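Local coordinates for uncharacterized protein (Enterococcus faecalis, PDB 3CLQ) that is of unknown function but belongs to the family of the oxamate carbamoyltransferase subunit AllG, and may have a related role, at residues W279-P283 and P405-E411; T255-M260 and G368-L372; L47-P51 and M304-A308. One frame throughout, in Å; residues are numbered along the deposited sequence.

Contact 1: residues W279-P283 and P405-E411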
ATOM      1  N   TRP B 279     -12.532  -7.345 -34.796  1.00 56.51           N
ATOM      2  CA  TRP B 279     -13.141  -7.667 -33.501  1.00 55.37           C
ATOM      3  C   TRP B 279     -13.821  -9.023 -33.547  1.00 54.80           C
ATOM      4  O   TRP B 279     -14.442  -9.357 -34.532  1.00 55.23           O
ATOM      5  CB  TRP B 279     -14.218  -6.636 -33.149  1.00 54.41           C
ATOM      6  CG  TRP B 279     -13.708  -5.309 -32.796  1.00 53.87           C
ATOM      7  CD1 TRP B 279     -13.620  -4.229 -33.609  1.00 53.57           C
ATOM      8  CD2 TRP B 279     -13.197  -4.898 -31.519  1.00 54.51           C
ATOM      9  NE1 TRP B 279     -13.089  -3.162 -32.926  1.00 53.77           N
ATOM     10  CE2 TRP B 279     -12.818  -3.549 -31.639  1.00 54.27           C
ATOM     11  CE3 TRP B 279     -13.021  -5.541 -30.288  1.00 54.10           C
ATOM     12  CZ2 TRP B 279     -12.270  -2.827 -30.567  1.00 54.36           C
ATOM     13  CZ3 TRP B 279     -12.488  -4.825 -29.237  1.00 54.00           C
ATOM     14  CH2 TRP B 279     -12.115  -3.482 -29.382  1.00 53.81           C
ATOM     15  N   PHE B 280     -13.719  -9.788 -32.471  1.00 53.82           N
ATOM     16  CA  PHE B 280     -14.480 -11.011 -32.334  1.00 52.79           C
ATOM     17  C   PHE B 280     -15.397 -10.828 -31.155  1.00 52.20           C
ATOM     18  O   PHE B 280     -14.947 -10.457 -30.073  1.00 52.71           O
ATOM     19  CB  PHE B 280     -13.542 -12.188 -32.125  1.00 53.71           C
ATOM     20  CG  PHE B 280     -12.671 -12.449 -33.308  1.00 53.87           C
ATOM     21  CD1 PHE B 280     -13.132 -13.213 -34.360  1.00 53.36           C
ATOM     22  CD2 PHE B 280     -11.406 -11.889 -33.392  1.00 53.74           C
ATOM     23  CE1 PHE B 280     -12.334 -13.434 -35.472  1.00 53.89           C
ATOM     24  CE2 PHE B 280     -10.604 -12.106 -34.505  1.00 53.69           C
ATOM     25  CZ  PHE B 280     -11.068 -12.881 -35.546  1.00 53.61           C
ATOM     26  N   THR B 281     -16.678 -11.093 -31.368  1.00 51.11           N
ATOM     27  CA  THR B 281     -17.735 -10.605 -30.496  1.00 50.35           C
ATOM     28  C   THR B 281     -18.680 -11.705 -30.051  1.00 51.24           C
ATOM     29  O   THR B 281     -19.068 -12.593 -30.835  1.00 51.63           O
ATOM     30  CB  THR B 281     -18.577  -9.522 -31.215  1.00 49.88           C
ATOM     31  OG1 THR B 281     -19.005  -9.999 -32.515  1.00 47.99           O
ATOM     32  CG2 THR B 281     -17.760  -8.248 -31.367  1.00 48.63           C
ATOM     33  N   GLY B 282     -19.063 -11.658 -28.786  1.00 51.16           N
ATOM     34  CA  GLY B 282     -20.092 -12.564 -28.313  1.00 50.56           C
ATOM     35  C   GLY B 282     -20.969 -11.807 -27.353  1.00 50.73           C
ATOM     36  O   GLY B 282     -20.779 -10.616 -27.147  1.00 51.02           O
ATOM     37  N   PRO B 283     -21.923 -12.501 -26.742  1.00 50.81           N
ATOM     38  CA  PRO B 283     -22.811 -11.932 -25.747  1.00 51.29           C
ATOM     39  C   PRO B 283     -22.061 -11.647 -24.456  1.00 52.07           C
ATOM     40  O   PRO B 283     -21.333 -12.509 -23.952  1.00 52.51           O
ATOM     41  CB  PRO B 283     -23.817 -13.064 -25.506  1.00 51.83           C
ATOM     42  CG  PRO B 283     -23.674 -13.980 -26.705  1.00 51.71           C
ATOM     43  CD  PRO B 283     -22.209 -13.921 -26.973  1.00 51.26           C
ATOM     44  N   PRO B 405     -17.400 -15.072 -23.285  1.00 57.43           N
ATOM     45  CA  PRO B 405     -18.188 -16.190 -23.812  1.00 56.98           C
ATOM     46  C   PRO B 405     -17.358 -17.123 -24.701  1.00 56.54           C
ATOM     47  O   PRO B 405     -16.479 -16.673 -25.423  1.00 56.84           O
ATOM     48  CB  PRO B 405     -19.258 -15.486 -24.645  1.00 56.99           C
ATOM     49  CG  PRO B 405     -18.582 -14.260 -25.144  1.00 56.83           C
ATOM     50  CD  PRO B 405     -17.578 -13.849 -24.085  1.00 57.18           C
ATOM     51  N   ALA B 406     -17.649 -18.414 -24.666  1.00 56.36           N
ATOM     52  CA  ALA B 406     -16.824 -19.393 -25.366  1.00 55.50           C
ATOM     53  C   ALA B 406     -16.600 -19.097 -26.848  1.00 54.69           C
ATOM     54  O   ALA B 406     -15.484 -19.258 -27.343  1.00 54.26           O
ATOM     55  CB  ALA B 406     -17.403 -20.790 -25.189  1.00 55.72           C
ATOM     56  N   ASN B 407     -17.656 -18.660 -27.536  1.00 54.17           N
ATOM     57  CA  ASN B 407     -17.663 -18.561 -29.012  1.00 54.67           C
ATOM     58  C   ASN B 407     -16.559 -17.656 -29.545  1.00 54.57           C
ATOM     59  O   ASN B 407     -15.947 -17.913 -30.585  1.00 55.05           O
ATOM     60  CB  ASN B 407     -19.028 -18.050 -29.548  1.00 54.05           C
ATOM     61  CG  ASN B 407     -19.225 -16.548 -29.302  1.00 54.10           C
ATOM     62  OD1 ASN B 407     -19.410 -16.116 -28.156  1.00 53.81           O
ATOM     63  ND2 ASN B 407     -19.140 -15.747 -30.368  1.00 52.99           N
ATOM     64  N   VAL B 408     -16.325 -16.577 -28.830  1.00 54.16           N
ATOM     65  CA  VAL B 408     -15.411 -15.569 -29.308  1.00 55.01           C
ATOM     66  C   VAL B 408     -14.023 -16.153 -29.642  1.00 56.25           C
ATOM     67  O   VAL B 408     -13.381 -15.725 -30.601  1.00 56.38           O
ATOM     68  CB  VAL B 408     -15.382 -14.394 -28.317  1.00 54.05           C
ATOM     69  CG1 VAL B 408     -13.991 -14.175 -27.747  1.00 53.34           C
ATOM     70  CG2 VAL B 408     -15.975 -13.165 -28.970  1.00 53.02           C
ATOM     71  N   PHE B 409     -13.603 -17.163 -28.877  1.00 57.23           N
ATOM     72  CA  PHE B 409     -12.334 -17.859 -29.108  1.00 57.88           C
ATOM     73  C   PHE B 409     -12.364 -18.817 -30.313  1.00 58.46           C
ATOM     74  O   PHE B 409     -11.416 -18.867 -31.101  1.00 59.13           O
ATOM     75  CB  PHE B 409     -11.913 -18.588 -27.836  1.00 58.33           C
ATOM     76  CG  PHE B 409     -11.640 -17.655 -26.685  1.00 59.37           C
ATOM     77  CD1 PHE B 409     -10.357 -17.177 -26.443  1.00 59.38           C
ATOM     78  CD2 PHE B 409     -12.669 -17.223 -25.863  1.00 59.75           C
ATOM     79  CE1 PHE B 409     -10.112 -16.312 -25.396  1.00 59.32           C
ATOM     80  CE2 PHE B 409     -12.424 -16.359 -24.805  1.00 59.51           C
ATOM     81  CZ  PHE B 409     -11.149 -15.904 -24.574  1.00 59.29           C
ATOM     82  N   ASN B 410     -13.445 -19.577 -30.453  1.00 57.71           N
ATOM     83  CA  ASN B 410     -13.652 -20.404 -31.640  1.00 57.64           C
ATOM     84  C   ASN B 410     -13.474 -19.622 -32.933  1.00 58.19           C
ATOM     85  O   ASN B 410     -12.803 -20.079 -33.853  1.00 58.89           O
ATOM     86  CB  ASN B 410     -15.046 -21.014 -31.630  1.00 56.40           C
ATOM     87  CG  ASN B 410     -15.173 -22.158 -30.664  1.00 56.39           C
ATOM     88  OD1 ASN B 410     -15.408 -23.284 -31.073  1.00 56.38           O
ATOM     89  ND2 ASN B 410     -15.011 -21.885 -29.370  1.00 57.42           N
ATOM     90  N   GLU B 411     -14.088 -18.447 -33.013  1.00 58.23           N
ATOM     91  CA  GLU B 411     -14.026 -17.671 -34.232  1.00 58.38           C
ATOM     92  C   GLU B 411     -12.584 -17.233 -34.449  1.00 57.93           C
ATOM     93  O   GLU B 411     -12.021 -17.386 -35.536  1.00 57.47           O
ATOM     94  CB  GLU B 411     -14.982 -16.486 -34.146  1.00 58.72           C
ATOM     95  CG  GLU B 411     -16.353 -16.882 -33.611  1.00 58.85           C
ATOM     96  CD  GLU B 411     -17.388 -15.763 -33.672  1.00 58.88           C
ATOM     97  OE1 GLU B 411     -18.598 -16.088 -33.681  1.00 59.15           O
ATOM     98  OE2 GLU B 411     -17.008 -14.568 -33.713  1.00 58.76           O
TER
HETATM   99  O   HOH W   1     -18.007 -12.080 -33.836  1.00 51.66           O
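Asn407 donates an amide hydrogen to the carbonyl of Thr281, with ND2 and O 3.2 Å apart and an N-H...O angle of 157°. The acceptor lies almost in the plane of the Asn407 amide, whereas ND2 stands above the Thr281 carbonyl plane. With chi1 at 74°, Asn407 CG lies between its own backbone N and carbonyl carbon, which turns the amide to the strand; OD1 faces Gly282 CA at 3.6 Å. A water continues the polar link, accepting from Thr281 N at 3.0 Å and donating to Glu411 OE2 at 2.7 Å. The Glu411 chain and the Phe280 side chain run alongside each other, pointing opposite ways, with Glu411 CB 3.8 Å from Phe280 CD1. Val408 CG2 sits against the Phe280-Thr281 peptide, 3.1 Å from Phe280 O, and more loosely near Phe280 CB. Pro405 CG comes 3.5 Å from Pro283 O. Further out, Phe280 and Gly282 are bonded through their backbones to Ile269 and Phe267 of strand 266-271, which Val408 and Pro405 also touch. This is helix-on-sheet packing: the start of helix 407-419, residues 407-411, runs roughly antiparallel (156° between the local axes) to edge strand 280-283 of an antiparallel sheet.

Contact 2: residues T255-M260 and G368-L372; sequences TIVTTM and GIDVL
Ile369 packs its branched side chain against Val257 and Met260. Its CB lies 4.0 Å from Val257 CB. From there CG2, anti to the backbone N, turns to Val257 CG2 at 3.7 Å, while CG1 takes the other direction (chi1 -66°) and carries CD1 outward to meet the methyl CE of Met260, a selenomethionine, tip to tip at 4.0 Å. The Met260 chain bends at chi3 to bring that methyl round. Val257 CG2 also touches Val371 CG2, so one valine methyl serves both the strand end and the first turn of the helix.

Backbone bonds hold these side chains in register. Val257 N donates to Ile369 O at 2.8 Å and Val371 N to Thr255 O at 2.9 Å; the first is close to straight at 176°. Together they enclose Ile256 and Asp370 in a single antiparallel bridge, in which these two residues form a non-hydrogen-bonded pair. Beside it, Ile256 CG2 rests 3.7 Å from Gly368 CA.

The polar end of the contact is the carboxylate of Asp370. OD2 accepts from Thr255 OG1 at 2.8 Å, from 63° out of the carboxylate plane, and from Leu372 N, which comes nearly along the C-O axis and from the other face. Two donors thus fix the rotation of a buried acid, and a weak bond from Lys373 N adds to them. Asn14 of helix 6-23 borders the site and holds Thr255 N.

Asp370 is the N-cap of helix 371-377, and its capping bond to Leu372 N starts that helix just where strand 363-369 ends. The whole is a strand-to-helix junction, bridged to the beginning of strand 257-263 and so joining one antiparallel sheet to another.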
ATOM      1  N   THR B 255      -1.241 -15.890 -31.649  1.00 51.58           N
ATOM      2  CA  THR B 255      -2.587 -16.170 -31.150  1.00 51.49           C
ATOM      3  C   THR B 255      -2.802 -15.573 -29.769  1.00 52.21           C
ATOM      4  O   THR B 255      -3.618 -16.078 -28.991  1.00 53.05           O
ATOM      5  CB  THR B 255      -2.859 -17.683 -31.085  1.00 51.37           C
ATOM      6  OG1 THR B 255      -2.011 -18.314 -30.108  1.00 50.27           O
ATOM      7  CG2 THR B 255      -2.618 -18.330 -32.470  1.00 51.86           C
ATOM      8  N   ILE B 256      -2.067 -14.511 -29.454  1.00 51.47           N
ATOM      9  CA  ILE B 256      -2.240 -13.864 -28.167  1.00 51.81           C
ATOM     10  C   ILE B 256      -3.360 -12.835 -28.189  1.00 51.64           C
ATOM     11  O   ILE B 256      -3.447 -12.007 -29.106  1.00 51.29           O
ATOM     12  CB  ILE B 256      -0.928 -13.222 -27.675  1.00 52.62           C
ATOM     13  CG1 ILE B 256       0.162 -14.293 -27.604  1.00 53.40           C
ATOM     14  CG2 ILE B 256      -1.121 -12.555 -26.318  1.00 52.25           C
ATOM     15  CD1 ILE B 256       1.294 -13.965 -26.672  1.00 53.71           C
ATOM     16  N   VAL B 257      -4.219 -12.902 -27.176  1.00 51.33           N
ATOM     17  CA  VAL B 257      -5.306 -11.935 -27.010  1.00 51.82           C
ATOM     18  C   VAL B 257      -4.753 -10.577 -26.627  1.00 52.11           C
ATOM     19  O   VAL B 257      -4.059 -10.467 -25.648  1.00 52.85           O
ATOM     20  CB  VAL B 257      -6.270 -12.376 -25.902  1.00 51.72           C
ATOM     21  CG1 VAL B 257      -7.342 -11.340 -25.694  1.00 52.32           C
ATOM     22  CG2 VAL B 257      -6.921 -13.688 -26.266  1.00 51.50           C
ATOM     23  N   THR B 258      -5.046  -9.528 -27.377  1.00 52.66           N
ATOM     24  CA  THR B 258      -4.494  -8.229 -26.987  1.00 53.06           C
ATOM     25  C   THR B 258      -5.515  -7.203 -26.497  1.00 53.86           C
ATOM     26  O   THR B 258      -5.153  -6.050 -26.238  1.00 55.14           O
ATOM     27  CB  THR B 258      -3.712  -7.632 -28.113  1.00 52.68           C
ATOM     28  OG1 THR B 258      -4.574  -7.483 -29.245  1.00 51.80           O
ATOM     29  CG2 THR B 258      -2.584  -8.560 -28.475  1.00 53.43           C
ATOM     30  N   THR B 259      -6.768  -7.630 -26.360  1.00 53.14           N
ATOM     31  CA  THR B 259      -7.870  -6.802 -25.879  1.00 53.73           C
ATOM     32  C   THR B 259      -8.999  -7.711 -25.343  1.00 54.70           C
ATOM     33  O   THR B 259      -9.420  -8.676 -26.008  1.00 54.66           O
ATOM     34  CB  THR B 259      -8.505  -5.967 -27.046  1.00 54.14           C
ATOM     35  OG1 THR B 259      -7.579  -4.995 -27.548  1.00 54.02           O
ATOM     36  CG2 THR B 259      -9.787  -5.265 -26.590  1.00 53.92           C
HETATM   37  N   MSE B 260      -9.512  -7.410 -24.164  1.00 54.02           N
HETATM   38  CA  MSE B 260     -10.781  -7.977 -23.761  1.00 55.65           C
HETATM   39  C   MSE B 260     -11.581  -6.796 -23.286  1.00 54.64           C
HETATM   40  O   MSE B 260     -11.095  -6.010 -22.469  1.00 54.38           O
HETATM   41  CB  MSE B 260     -10.638  -9.031 -22.663  1.00 55.86           C
HETATM   42  CG  MSE B 260     -10.058 -10.342 -23.150  1.00 57.86           C
HETATM   43 SE   MSE B 260     -10.108 -11.818 -21.829  0.70 60.38          SE
HETATM   44  CE  MSE B 260      -9.289 -10.778 -20.373  1.00 59.82           C
ATOM     45  N   GLY B 368      -0.197 -13.290 -21.515  1.00 54.13           N
ATOM     46  CA  GLY B 368      -0.348 -13.708 -22.890  1.00 52.53           C
ATOM     47  C   GLY B 368      -1.347 -14.828 -23.014  1.00 52.36           C
ATOM     48  O   GLY B 368      -0.978 -15.972 -23.291  1.00 51.82           O
ATOM     49  N   ILE B 369      -2.611 -14.478 -22.778  1.00 51.96           N
ATOM     50  CA  ILE B 369      -3.745 -15.360 -23.011  1.00 51.96           C
ATOM     51  C   ILE B 369      -3.726 -15.813 -24.441  1.00 52.83           C
ATOM     52  O   ILE B 369      -3.831 -14.992 -25.356  1.00 54.03           O
ATOM     53  CB  ILE B 369      -5.090 -14.642 -22.801  1.00 50.78           C
ATOM     54  CG1 ILE B 369      -5.246 -14.259 -21.324  1.00 50.71           C
ATOM     55  CG2 ILE B 369      -6.200 -15.554 -23.207  1.00 48.99           C
ATOM     56  CD1 ILE B 369      -6.095 -13.041 -21.072  1.00 50.47           C
ATOM     57  N   ASP B 370      -3.602 -17.120 -24.622  1.00 52.56           N
ATOM     58  CA  ASP B 370      -3.389 -17.702 -25.912  1.00 53.09           C
ATOM     59  C   ASP B 370      -4.664 -18.411 -26.360  1.00 54.40           C
ATOM     60  O   ASP B 370      -5.094 -19.410 -25.761  1.00 53.88           O
ATOM     61  CB  ASP B 370      -2.219 -18.673 -25.822  1.00 54.52           C
ATOM     62  CG  ASP B 370      -2.047 -19.506 -27.072  1.00 56.44           C
ATOM     63  OD1 ASP B 370      -0.941 -20.054 -27.255  1.00 57.19           O
ATOM     64  OD2 ASP B 370      -3.005 -19.623 -27.883  1.00 58.04           O
ATOM     65  N   VAL B 371      -5.256 -17.882 -27.428  1.00 54.36           N
ATOM     66  CA  VAL B 371      -6.464 -18.420 -28.013  1.00 53.91           C
ATOM     67  C   VAL B 371      -6.463 -19.944 -28.088  1.00 53.69           C
ATOM     68  O   VAL B 371      -7.432 -20.598 -27.720  1.00 52.89           O
ATOM     69  CB  VAL B 371      -6.657 -17.859 -29.424  1.00 53.96           C
ATOM     70  CG1 VAL B 371      -7.421 -18.856 -30.276  1.00 54.70           C
ATOM     71  CG2 VAL B 371      -7.387 -16.544 -29.366  1.00 53.60           C
ATOM     72  N   LEU B 372      -5.361 -20.500 -28.566  1.00 53.71           N
ATOM     73  CA  LEU B 372      -5.249 -21.930 -28.818  1.00 53.68           C
ATOM     74  C   LEU B 372      -5.370 -22.733 -27.521  1.00 53.30           C
ATOM     75  O   LEU B 372      -6.023 -23.767 -27.469  1.00 52.97           O
ATOM     76  CB  LEU B 372      -3.892 -22.192 -29.472  1.00 54.11           C
ATOM     77  CG  LEU B 372      -3.627 -23.346 -30.436  1.00 54.56           C
ATOM     78  CD1 LEU B 372      -4.457 -23.226 -31.697  1.00 54.46           C
ATOM     79  CD2 LEU B 372      -2.151 -23.349 -30.793  1.00 54.44           C
TER

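Contact 3: residues L47-P51 and M304-A308; sequences LHAGP and MGDSA
The carboxylate of Asp306 has the methyl of Ala49 over one face, with CB 3.7 Å from OD1 and equally far from OD2. Its two oxygens are gripped separately. OD2 takes the N-H of Gly50 at 2.9 Å, on the syn side but 30° out of the carboxylate plane, in a bond that is almost straight at the hydrogen (176°). OD1 accepts from Gly103 N, outside the two segments, and comes within 3.5 Å of Ala49 CA. The other flat group is the imidazole of His48, which has Pro51 O at its edge, in plane. His48 ND1 donates to Ala49 O at 2.7 Å; the acceptor stays near the ring plane, while the donor stands above the plane of the carbonyl.

Asp306 therefore ties three loop backbones together: its own, the turn at Gly50 and the loop at Gly103. It follows strand 304-305, an outermost strand of the four-stranded antiparallel sheet, and meets the chain as it leaves strand 45-48 of the small parallel sheet. A chi1 of -75° sets CG beside the backbone N and swings the acid across to Gly50.

Gly305 CA lies 3.8 Å from Ala49 CB. Backbone angles account for both glycines: those of Gly305 would jam a CB against the preceding carbonyl O, and Gly50 has a positive phi. Arg262 of strand 257-263 binds Gly305 O, and the side chains of Pro51 and Asp306 both touch Cys261.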
ATOM      1  N   LEU B  47     -16.403   8.620 -27.461  1.00 53.75           N
ATOM      2  CA  LEU B  47     -15.891   7.273 -27.265  1.00 53.52           C
ATOM      3  C   LEU B  47     -16.584   6.589 -26.115  1.00 53.91           C
ATOM      4  O   LEU B  47     -16.987   7.232 -25.149  1.00 53.98           O
ATOM      5  CB  LEU B  47     -14.388   7.309 -26.973  1.00 52.65           C
ATOM      6  CG  LEU B  47     -13.614   8.332 -27.799  1.00 52.53           C
ATOM      7  CD1 LEU B  47     -12.123   8.145 -27.671  1.00 51.74           C
ATOM      8  CD2 LEU B  47     -14.041   8.248 -29.266  1.00 52.85           C
ATOM      9  N   HIS B  48     -16.674   5.269 -26.217  1.00 54.55           N
ATOM     10  CA  HIS B  48     -17.338   4.433 -25.229  1.00 54.57           C
ATOM     11  C   HIS B  48     -16.472   3.189 -24.987  1.00 54.49           C
ATOM     12  O   HIS B  48     -15.543   2.927 -25.749  1.00 55.52           O
ATOM     13  CB  HIS B  48     -18.699   4.005 -25.795  1.00 53.58           C
ATOM     14  CG  HIS B  48     -18.600   3.314 -27.120  1.00 53.87           C
ATOM     15  ND1 HIS B  48     -18.401   1.957 -27.240  1.00 54.25           N
ATOM     16  CD2 HIS B  48     -18.661   3.795 -28.386  1.00 54.71           C
ATOM     17  CE1 HIS B  48     -18.348   1.627 -28.521  1.00 54.24           C
ATOM     18  NE2 HIS B  48     -18.502   2.725 -29.239  1.00 54.67           N
ATOM     19  N   ALA B  49     -16.797   2.404 -23.963  1.00 53.73           N
ATOM     20  CA  ALA B  49     -16.122   1.125 -23.742  1.00 53.82           C
ATOM     21  C   ALA B  49     -16.621  -0.003 -24.674  1.00 53.86           C
ATOM     22  O   ALA B  49     -17.654   0.141 -25.327  1.00 52.57           O
ATOM     23  CB  ALA B  49     -16.252   0.702 -22.284  1.00 53.14           C
ATOM     24  N   GLY B  50     -15.879  -1.120 -24.717  1.00 54.31           N
ATOM     25  CA  GLY B  50     -16.295  -2.325 -25.452  1.00 54.25           C
ATOM     26  C   GLY B  50     -16.134  -2.211 -26.958  1.00 53.94           C
ATOM     27  O   GLY B  50     -15.592  -1.228 -27.441  1.00 54.33           O
ATOM     28  N   PRO B  51     -16.598  -3.220 -27.711  1.00 53.05           N
ATOM     29  CA  PRO B  51     -16.479  -3.276 -29.169  1.00 52.72           C
ATOM     30  C   PRO B  51     -17.533  -2.431 -29.886  1.00 52.20           C
ATOM     31  O   PRO B  51     -18.501  -2.008 -29.261  1.00 51.74           O
ATOM     32  CB  PRO B  51     -16.713  -4.752 -29.461  1.00 52.98           C
ATOM     33  CG  PRO B  51     -17.698  -5.132 -28.437  1.00 53.08           C
ATOM     34  CD  PRO B  51     -17.254  -4.419 -27.183  1.00 53.07           C
HETATM   35  N   MSE B 304     -19.689  -4.862 -18.352  1.00 62.16           N
HETATM   36  CA  MSE B 304     -19.441  -3.636 -19.113  1.00 63.08           C
HETATM   37  C   MSE B 304     -18.166  -2.895 -18.679  1.00 62.69           C
HETATM   38  O   MSE B 304     -17.953  -2.671 -17.494  1.00 63.32           O
HETATM   39  CB  MSE B 304     -20.651  -2.704 -18.994  1.00 63.49           C
HETATM   40  CG  MSE B 304     -20.594  -1.452 -19.874  1.00 64.15           C
HETATM   41 SE   MSE B 304     -22.010  -0.142 -19.448  0.70 64.45          SE
HETATM   42  CE  MSE B 304     -21.645   0.005 -17.524  1.00 64.59           C
ATOM     43  N   GLY B 305     -17.333  -2.511 -19.643  1.00 61.91           N
ATOM     44  CA  GLY B 305     -16.172  -1.667 -19.377  1.00 61.80           C
ATOM     45  C   GLY B 305     -14.906  -2.123 -20.079  1.00 61.52           C
ATOM     46  O   GLY B 305     -14.854  -3.222 -20.610  1.00 62.08           O
ATOM     47  N   ASP B 306     -13.871  -1.294 -20.091  1.00 61.01           N
ATOM     48  CA  ASP B 306     -12.631  -1.726 -20.706  1.00 61.48           C
ATOM     49  C   ASP B 306     -11.650  -2.302 -19.677  1.00 62.32           C
ATOM     50  O   ASP B 306     -10.546  -2.736 -20.019  1.00 62.46           O
ATOM     51  CB  ASP B 306     -12.003  -0.591 -21.504  1.00 61.12           C
ATOM     52  CG  ASP B 306     -12.723  -0.331 -22.810  1.00 61.76           C
ATOM     53  OD1 ASP B 306     -12.688   0.833 -23.259  1.00 62.72           O
ATOM     54  OD2 ASP B 306     -13.337  -1.269 -23.389  1.00 61.32           O
ATOM     55  N   SER B 307     -12.086  -2.344 -18.421  1.00 62.88           N
ATOM     56  CA  SER B 307     -11.211  -2.683 -17.308  1.00 63.09           C
ATOM     57  C   SER B 307     -10.634  -4.073 -17.409  1.00 61.93           C
ATOM     58  O   SER B 307      -9.758  -4.421 -16.639  1.00 62.75           O
ATOM     59  CB  SER B 307     -11.967  -2.551 -15.985  1.00 64.30           C
ATOM     60  OG  SER B 307     -13.260  -3.127 -16.103  1.00 66.54           O
ATOM     61  N   ALA B 308     -11.136  -4.871 -18.337  1.00 60.36           N
ATOM     62  CA  ALA B 308     -10.717  -6.253 -18.458  1.00 58.98           C
ATOM     63  C   ALA B 308      -9.390  -6.343 -19.187  1.00 58.30           C
ATOM     64  O   ALA B 308      -8.870  -7.427 -19.410  1.00 58.19           O
ATOM     65  CB  ALA B 308     -11.779  -7.057 -19.195  1.00 59.45           C
TER

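In the fold
All three contacts reach the same four-stranded antiparallel sheet. Contact 1 is at its outer strand 280-283, contact 2 at strand 257-263, and contact 3 at strand 304-305 on the far side of the order. Contact 3 lies deepest, its centre about 7 Å from the centre of the chain; the centre of contact 2, also buried, is about 16 Å from it, and that of contact 1, partly buried, about 19 Å. A water mediates at contact 1's polar rim, by Thr281 and Glu411. Both buried contacts use an aspartate, capping a helix in contact 2 and binding loop amides in contact 3. Trp279 touches both Thr259 and Pro51, joining contact 1 to the others, while Met260 O meets Ala308 CB between contacts 2 and 3.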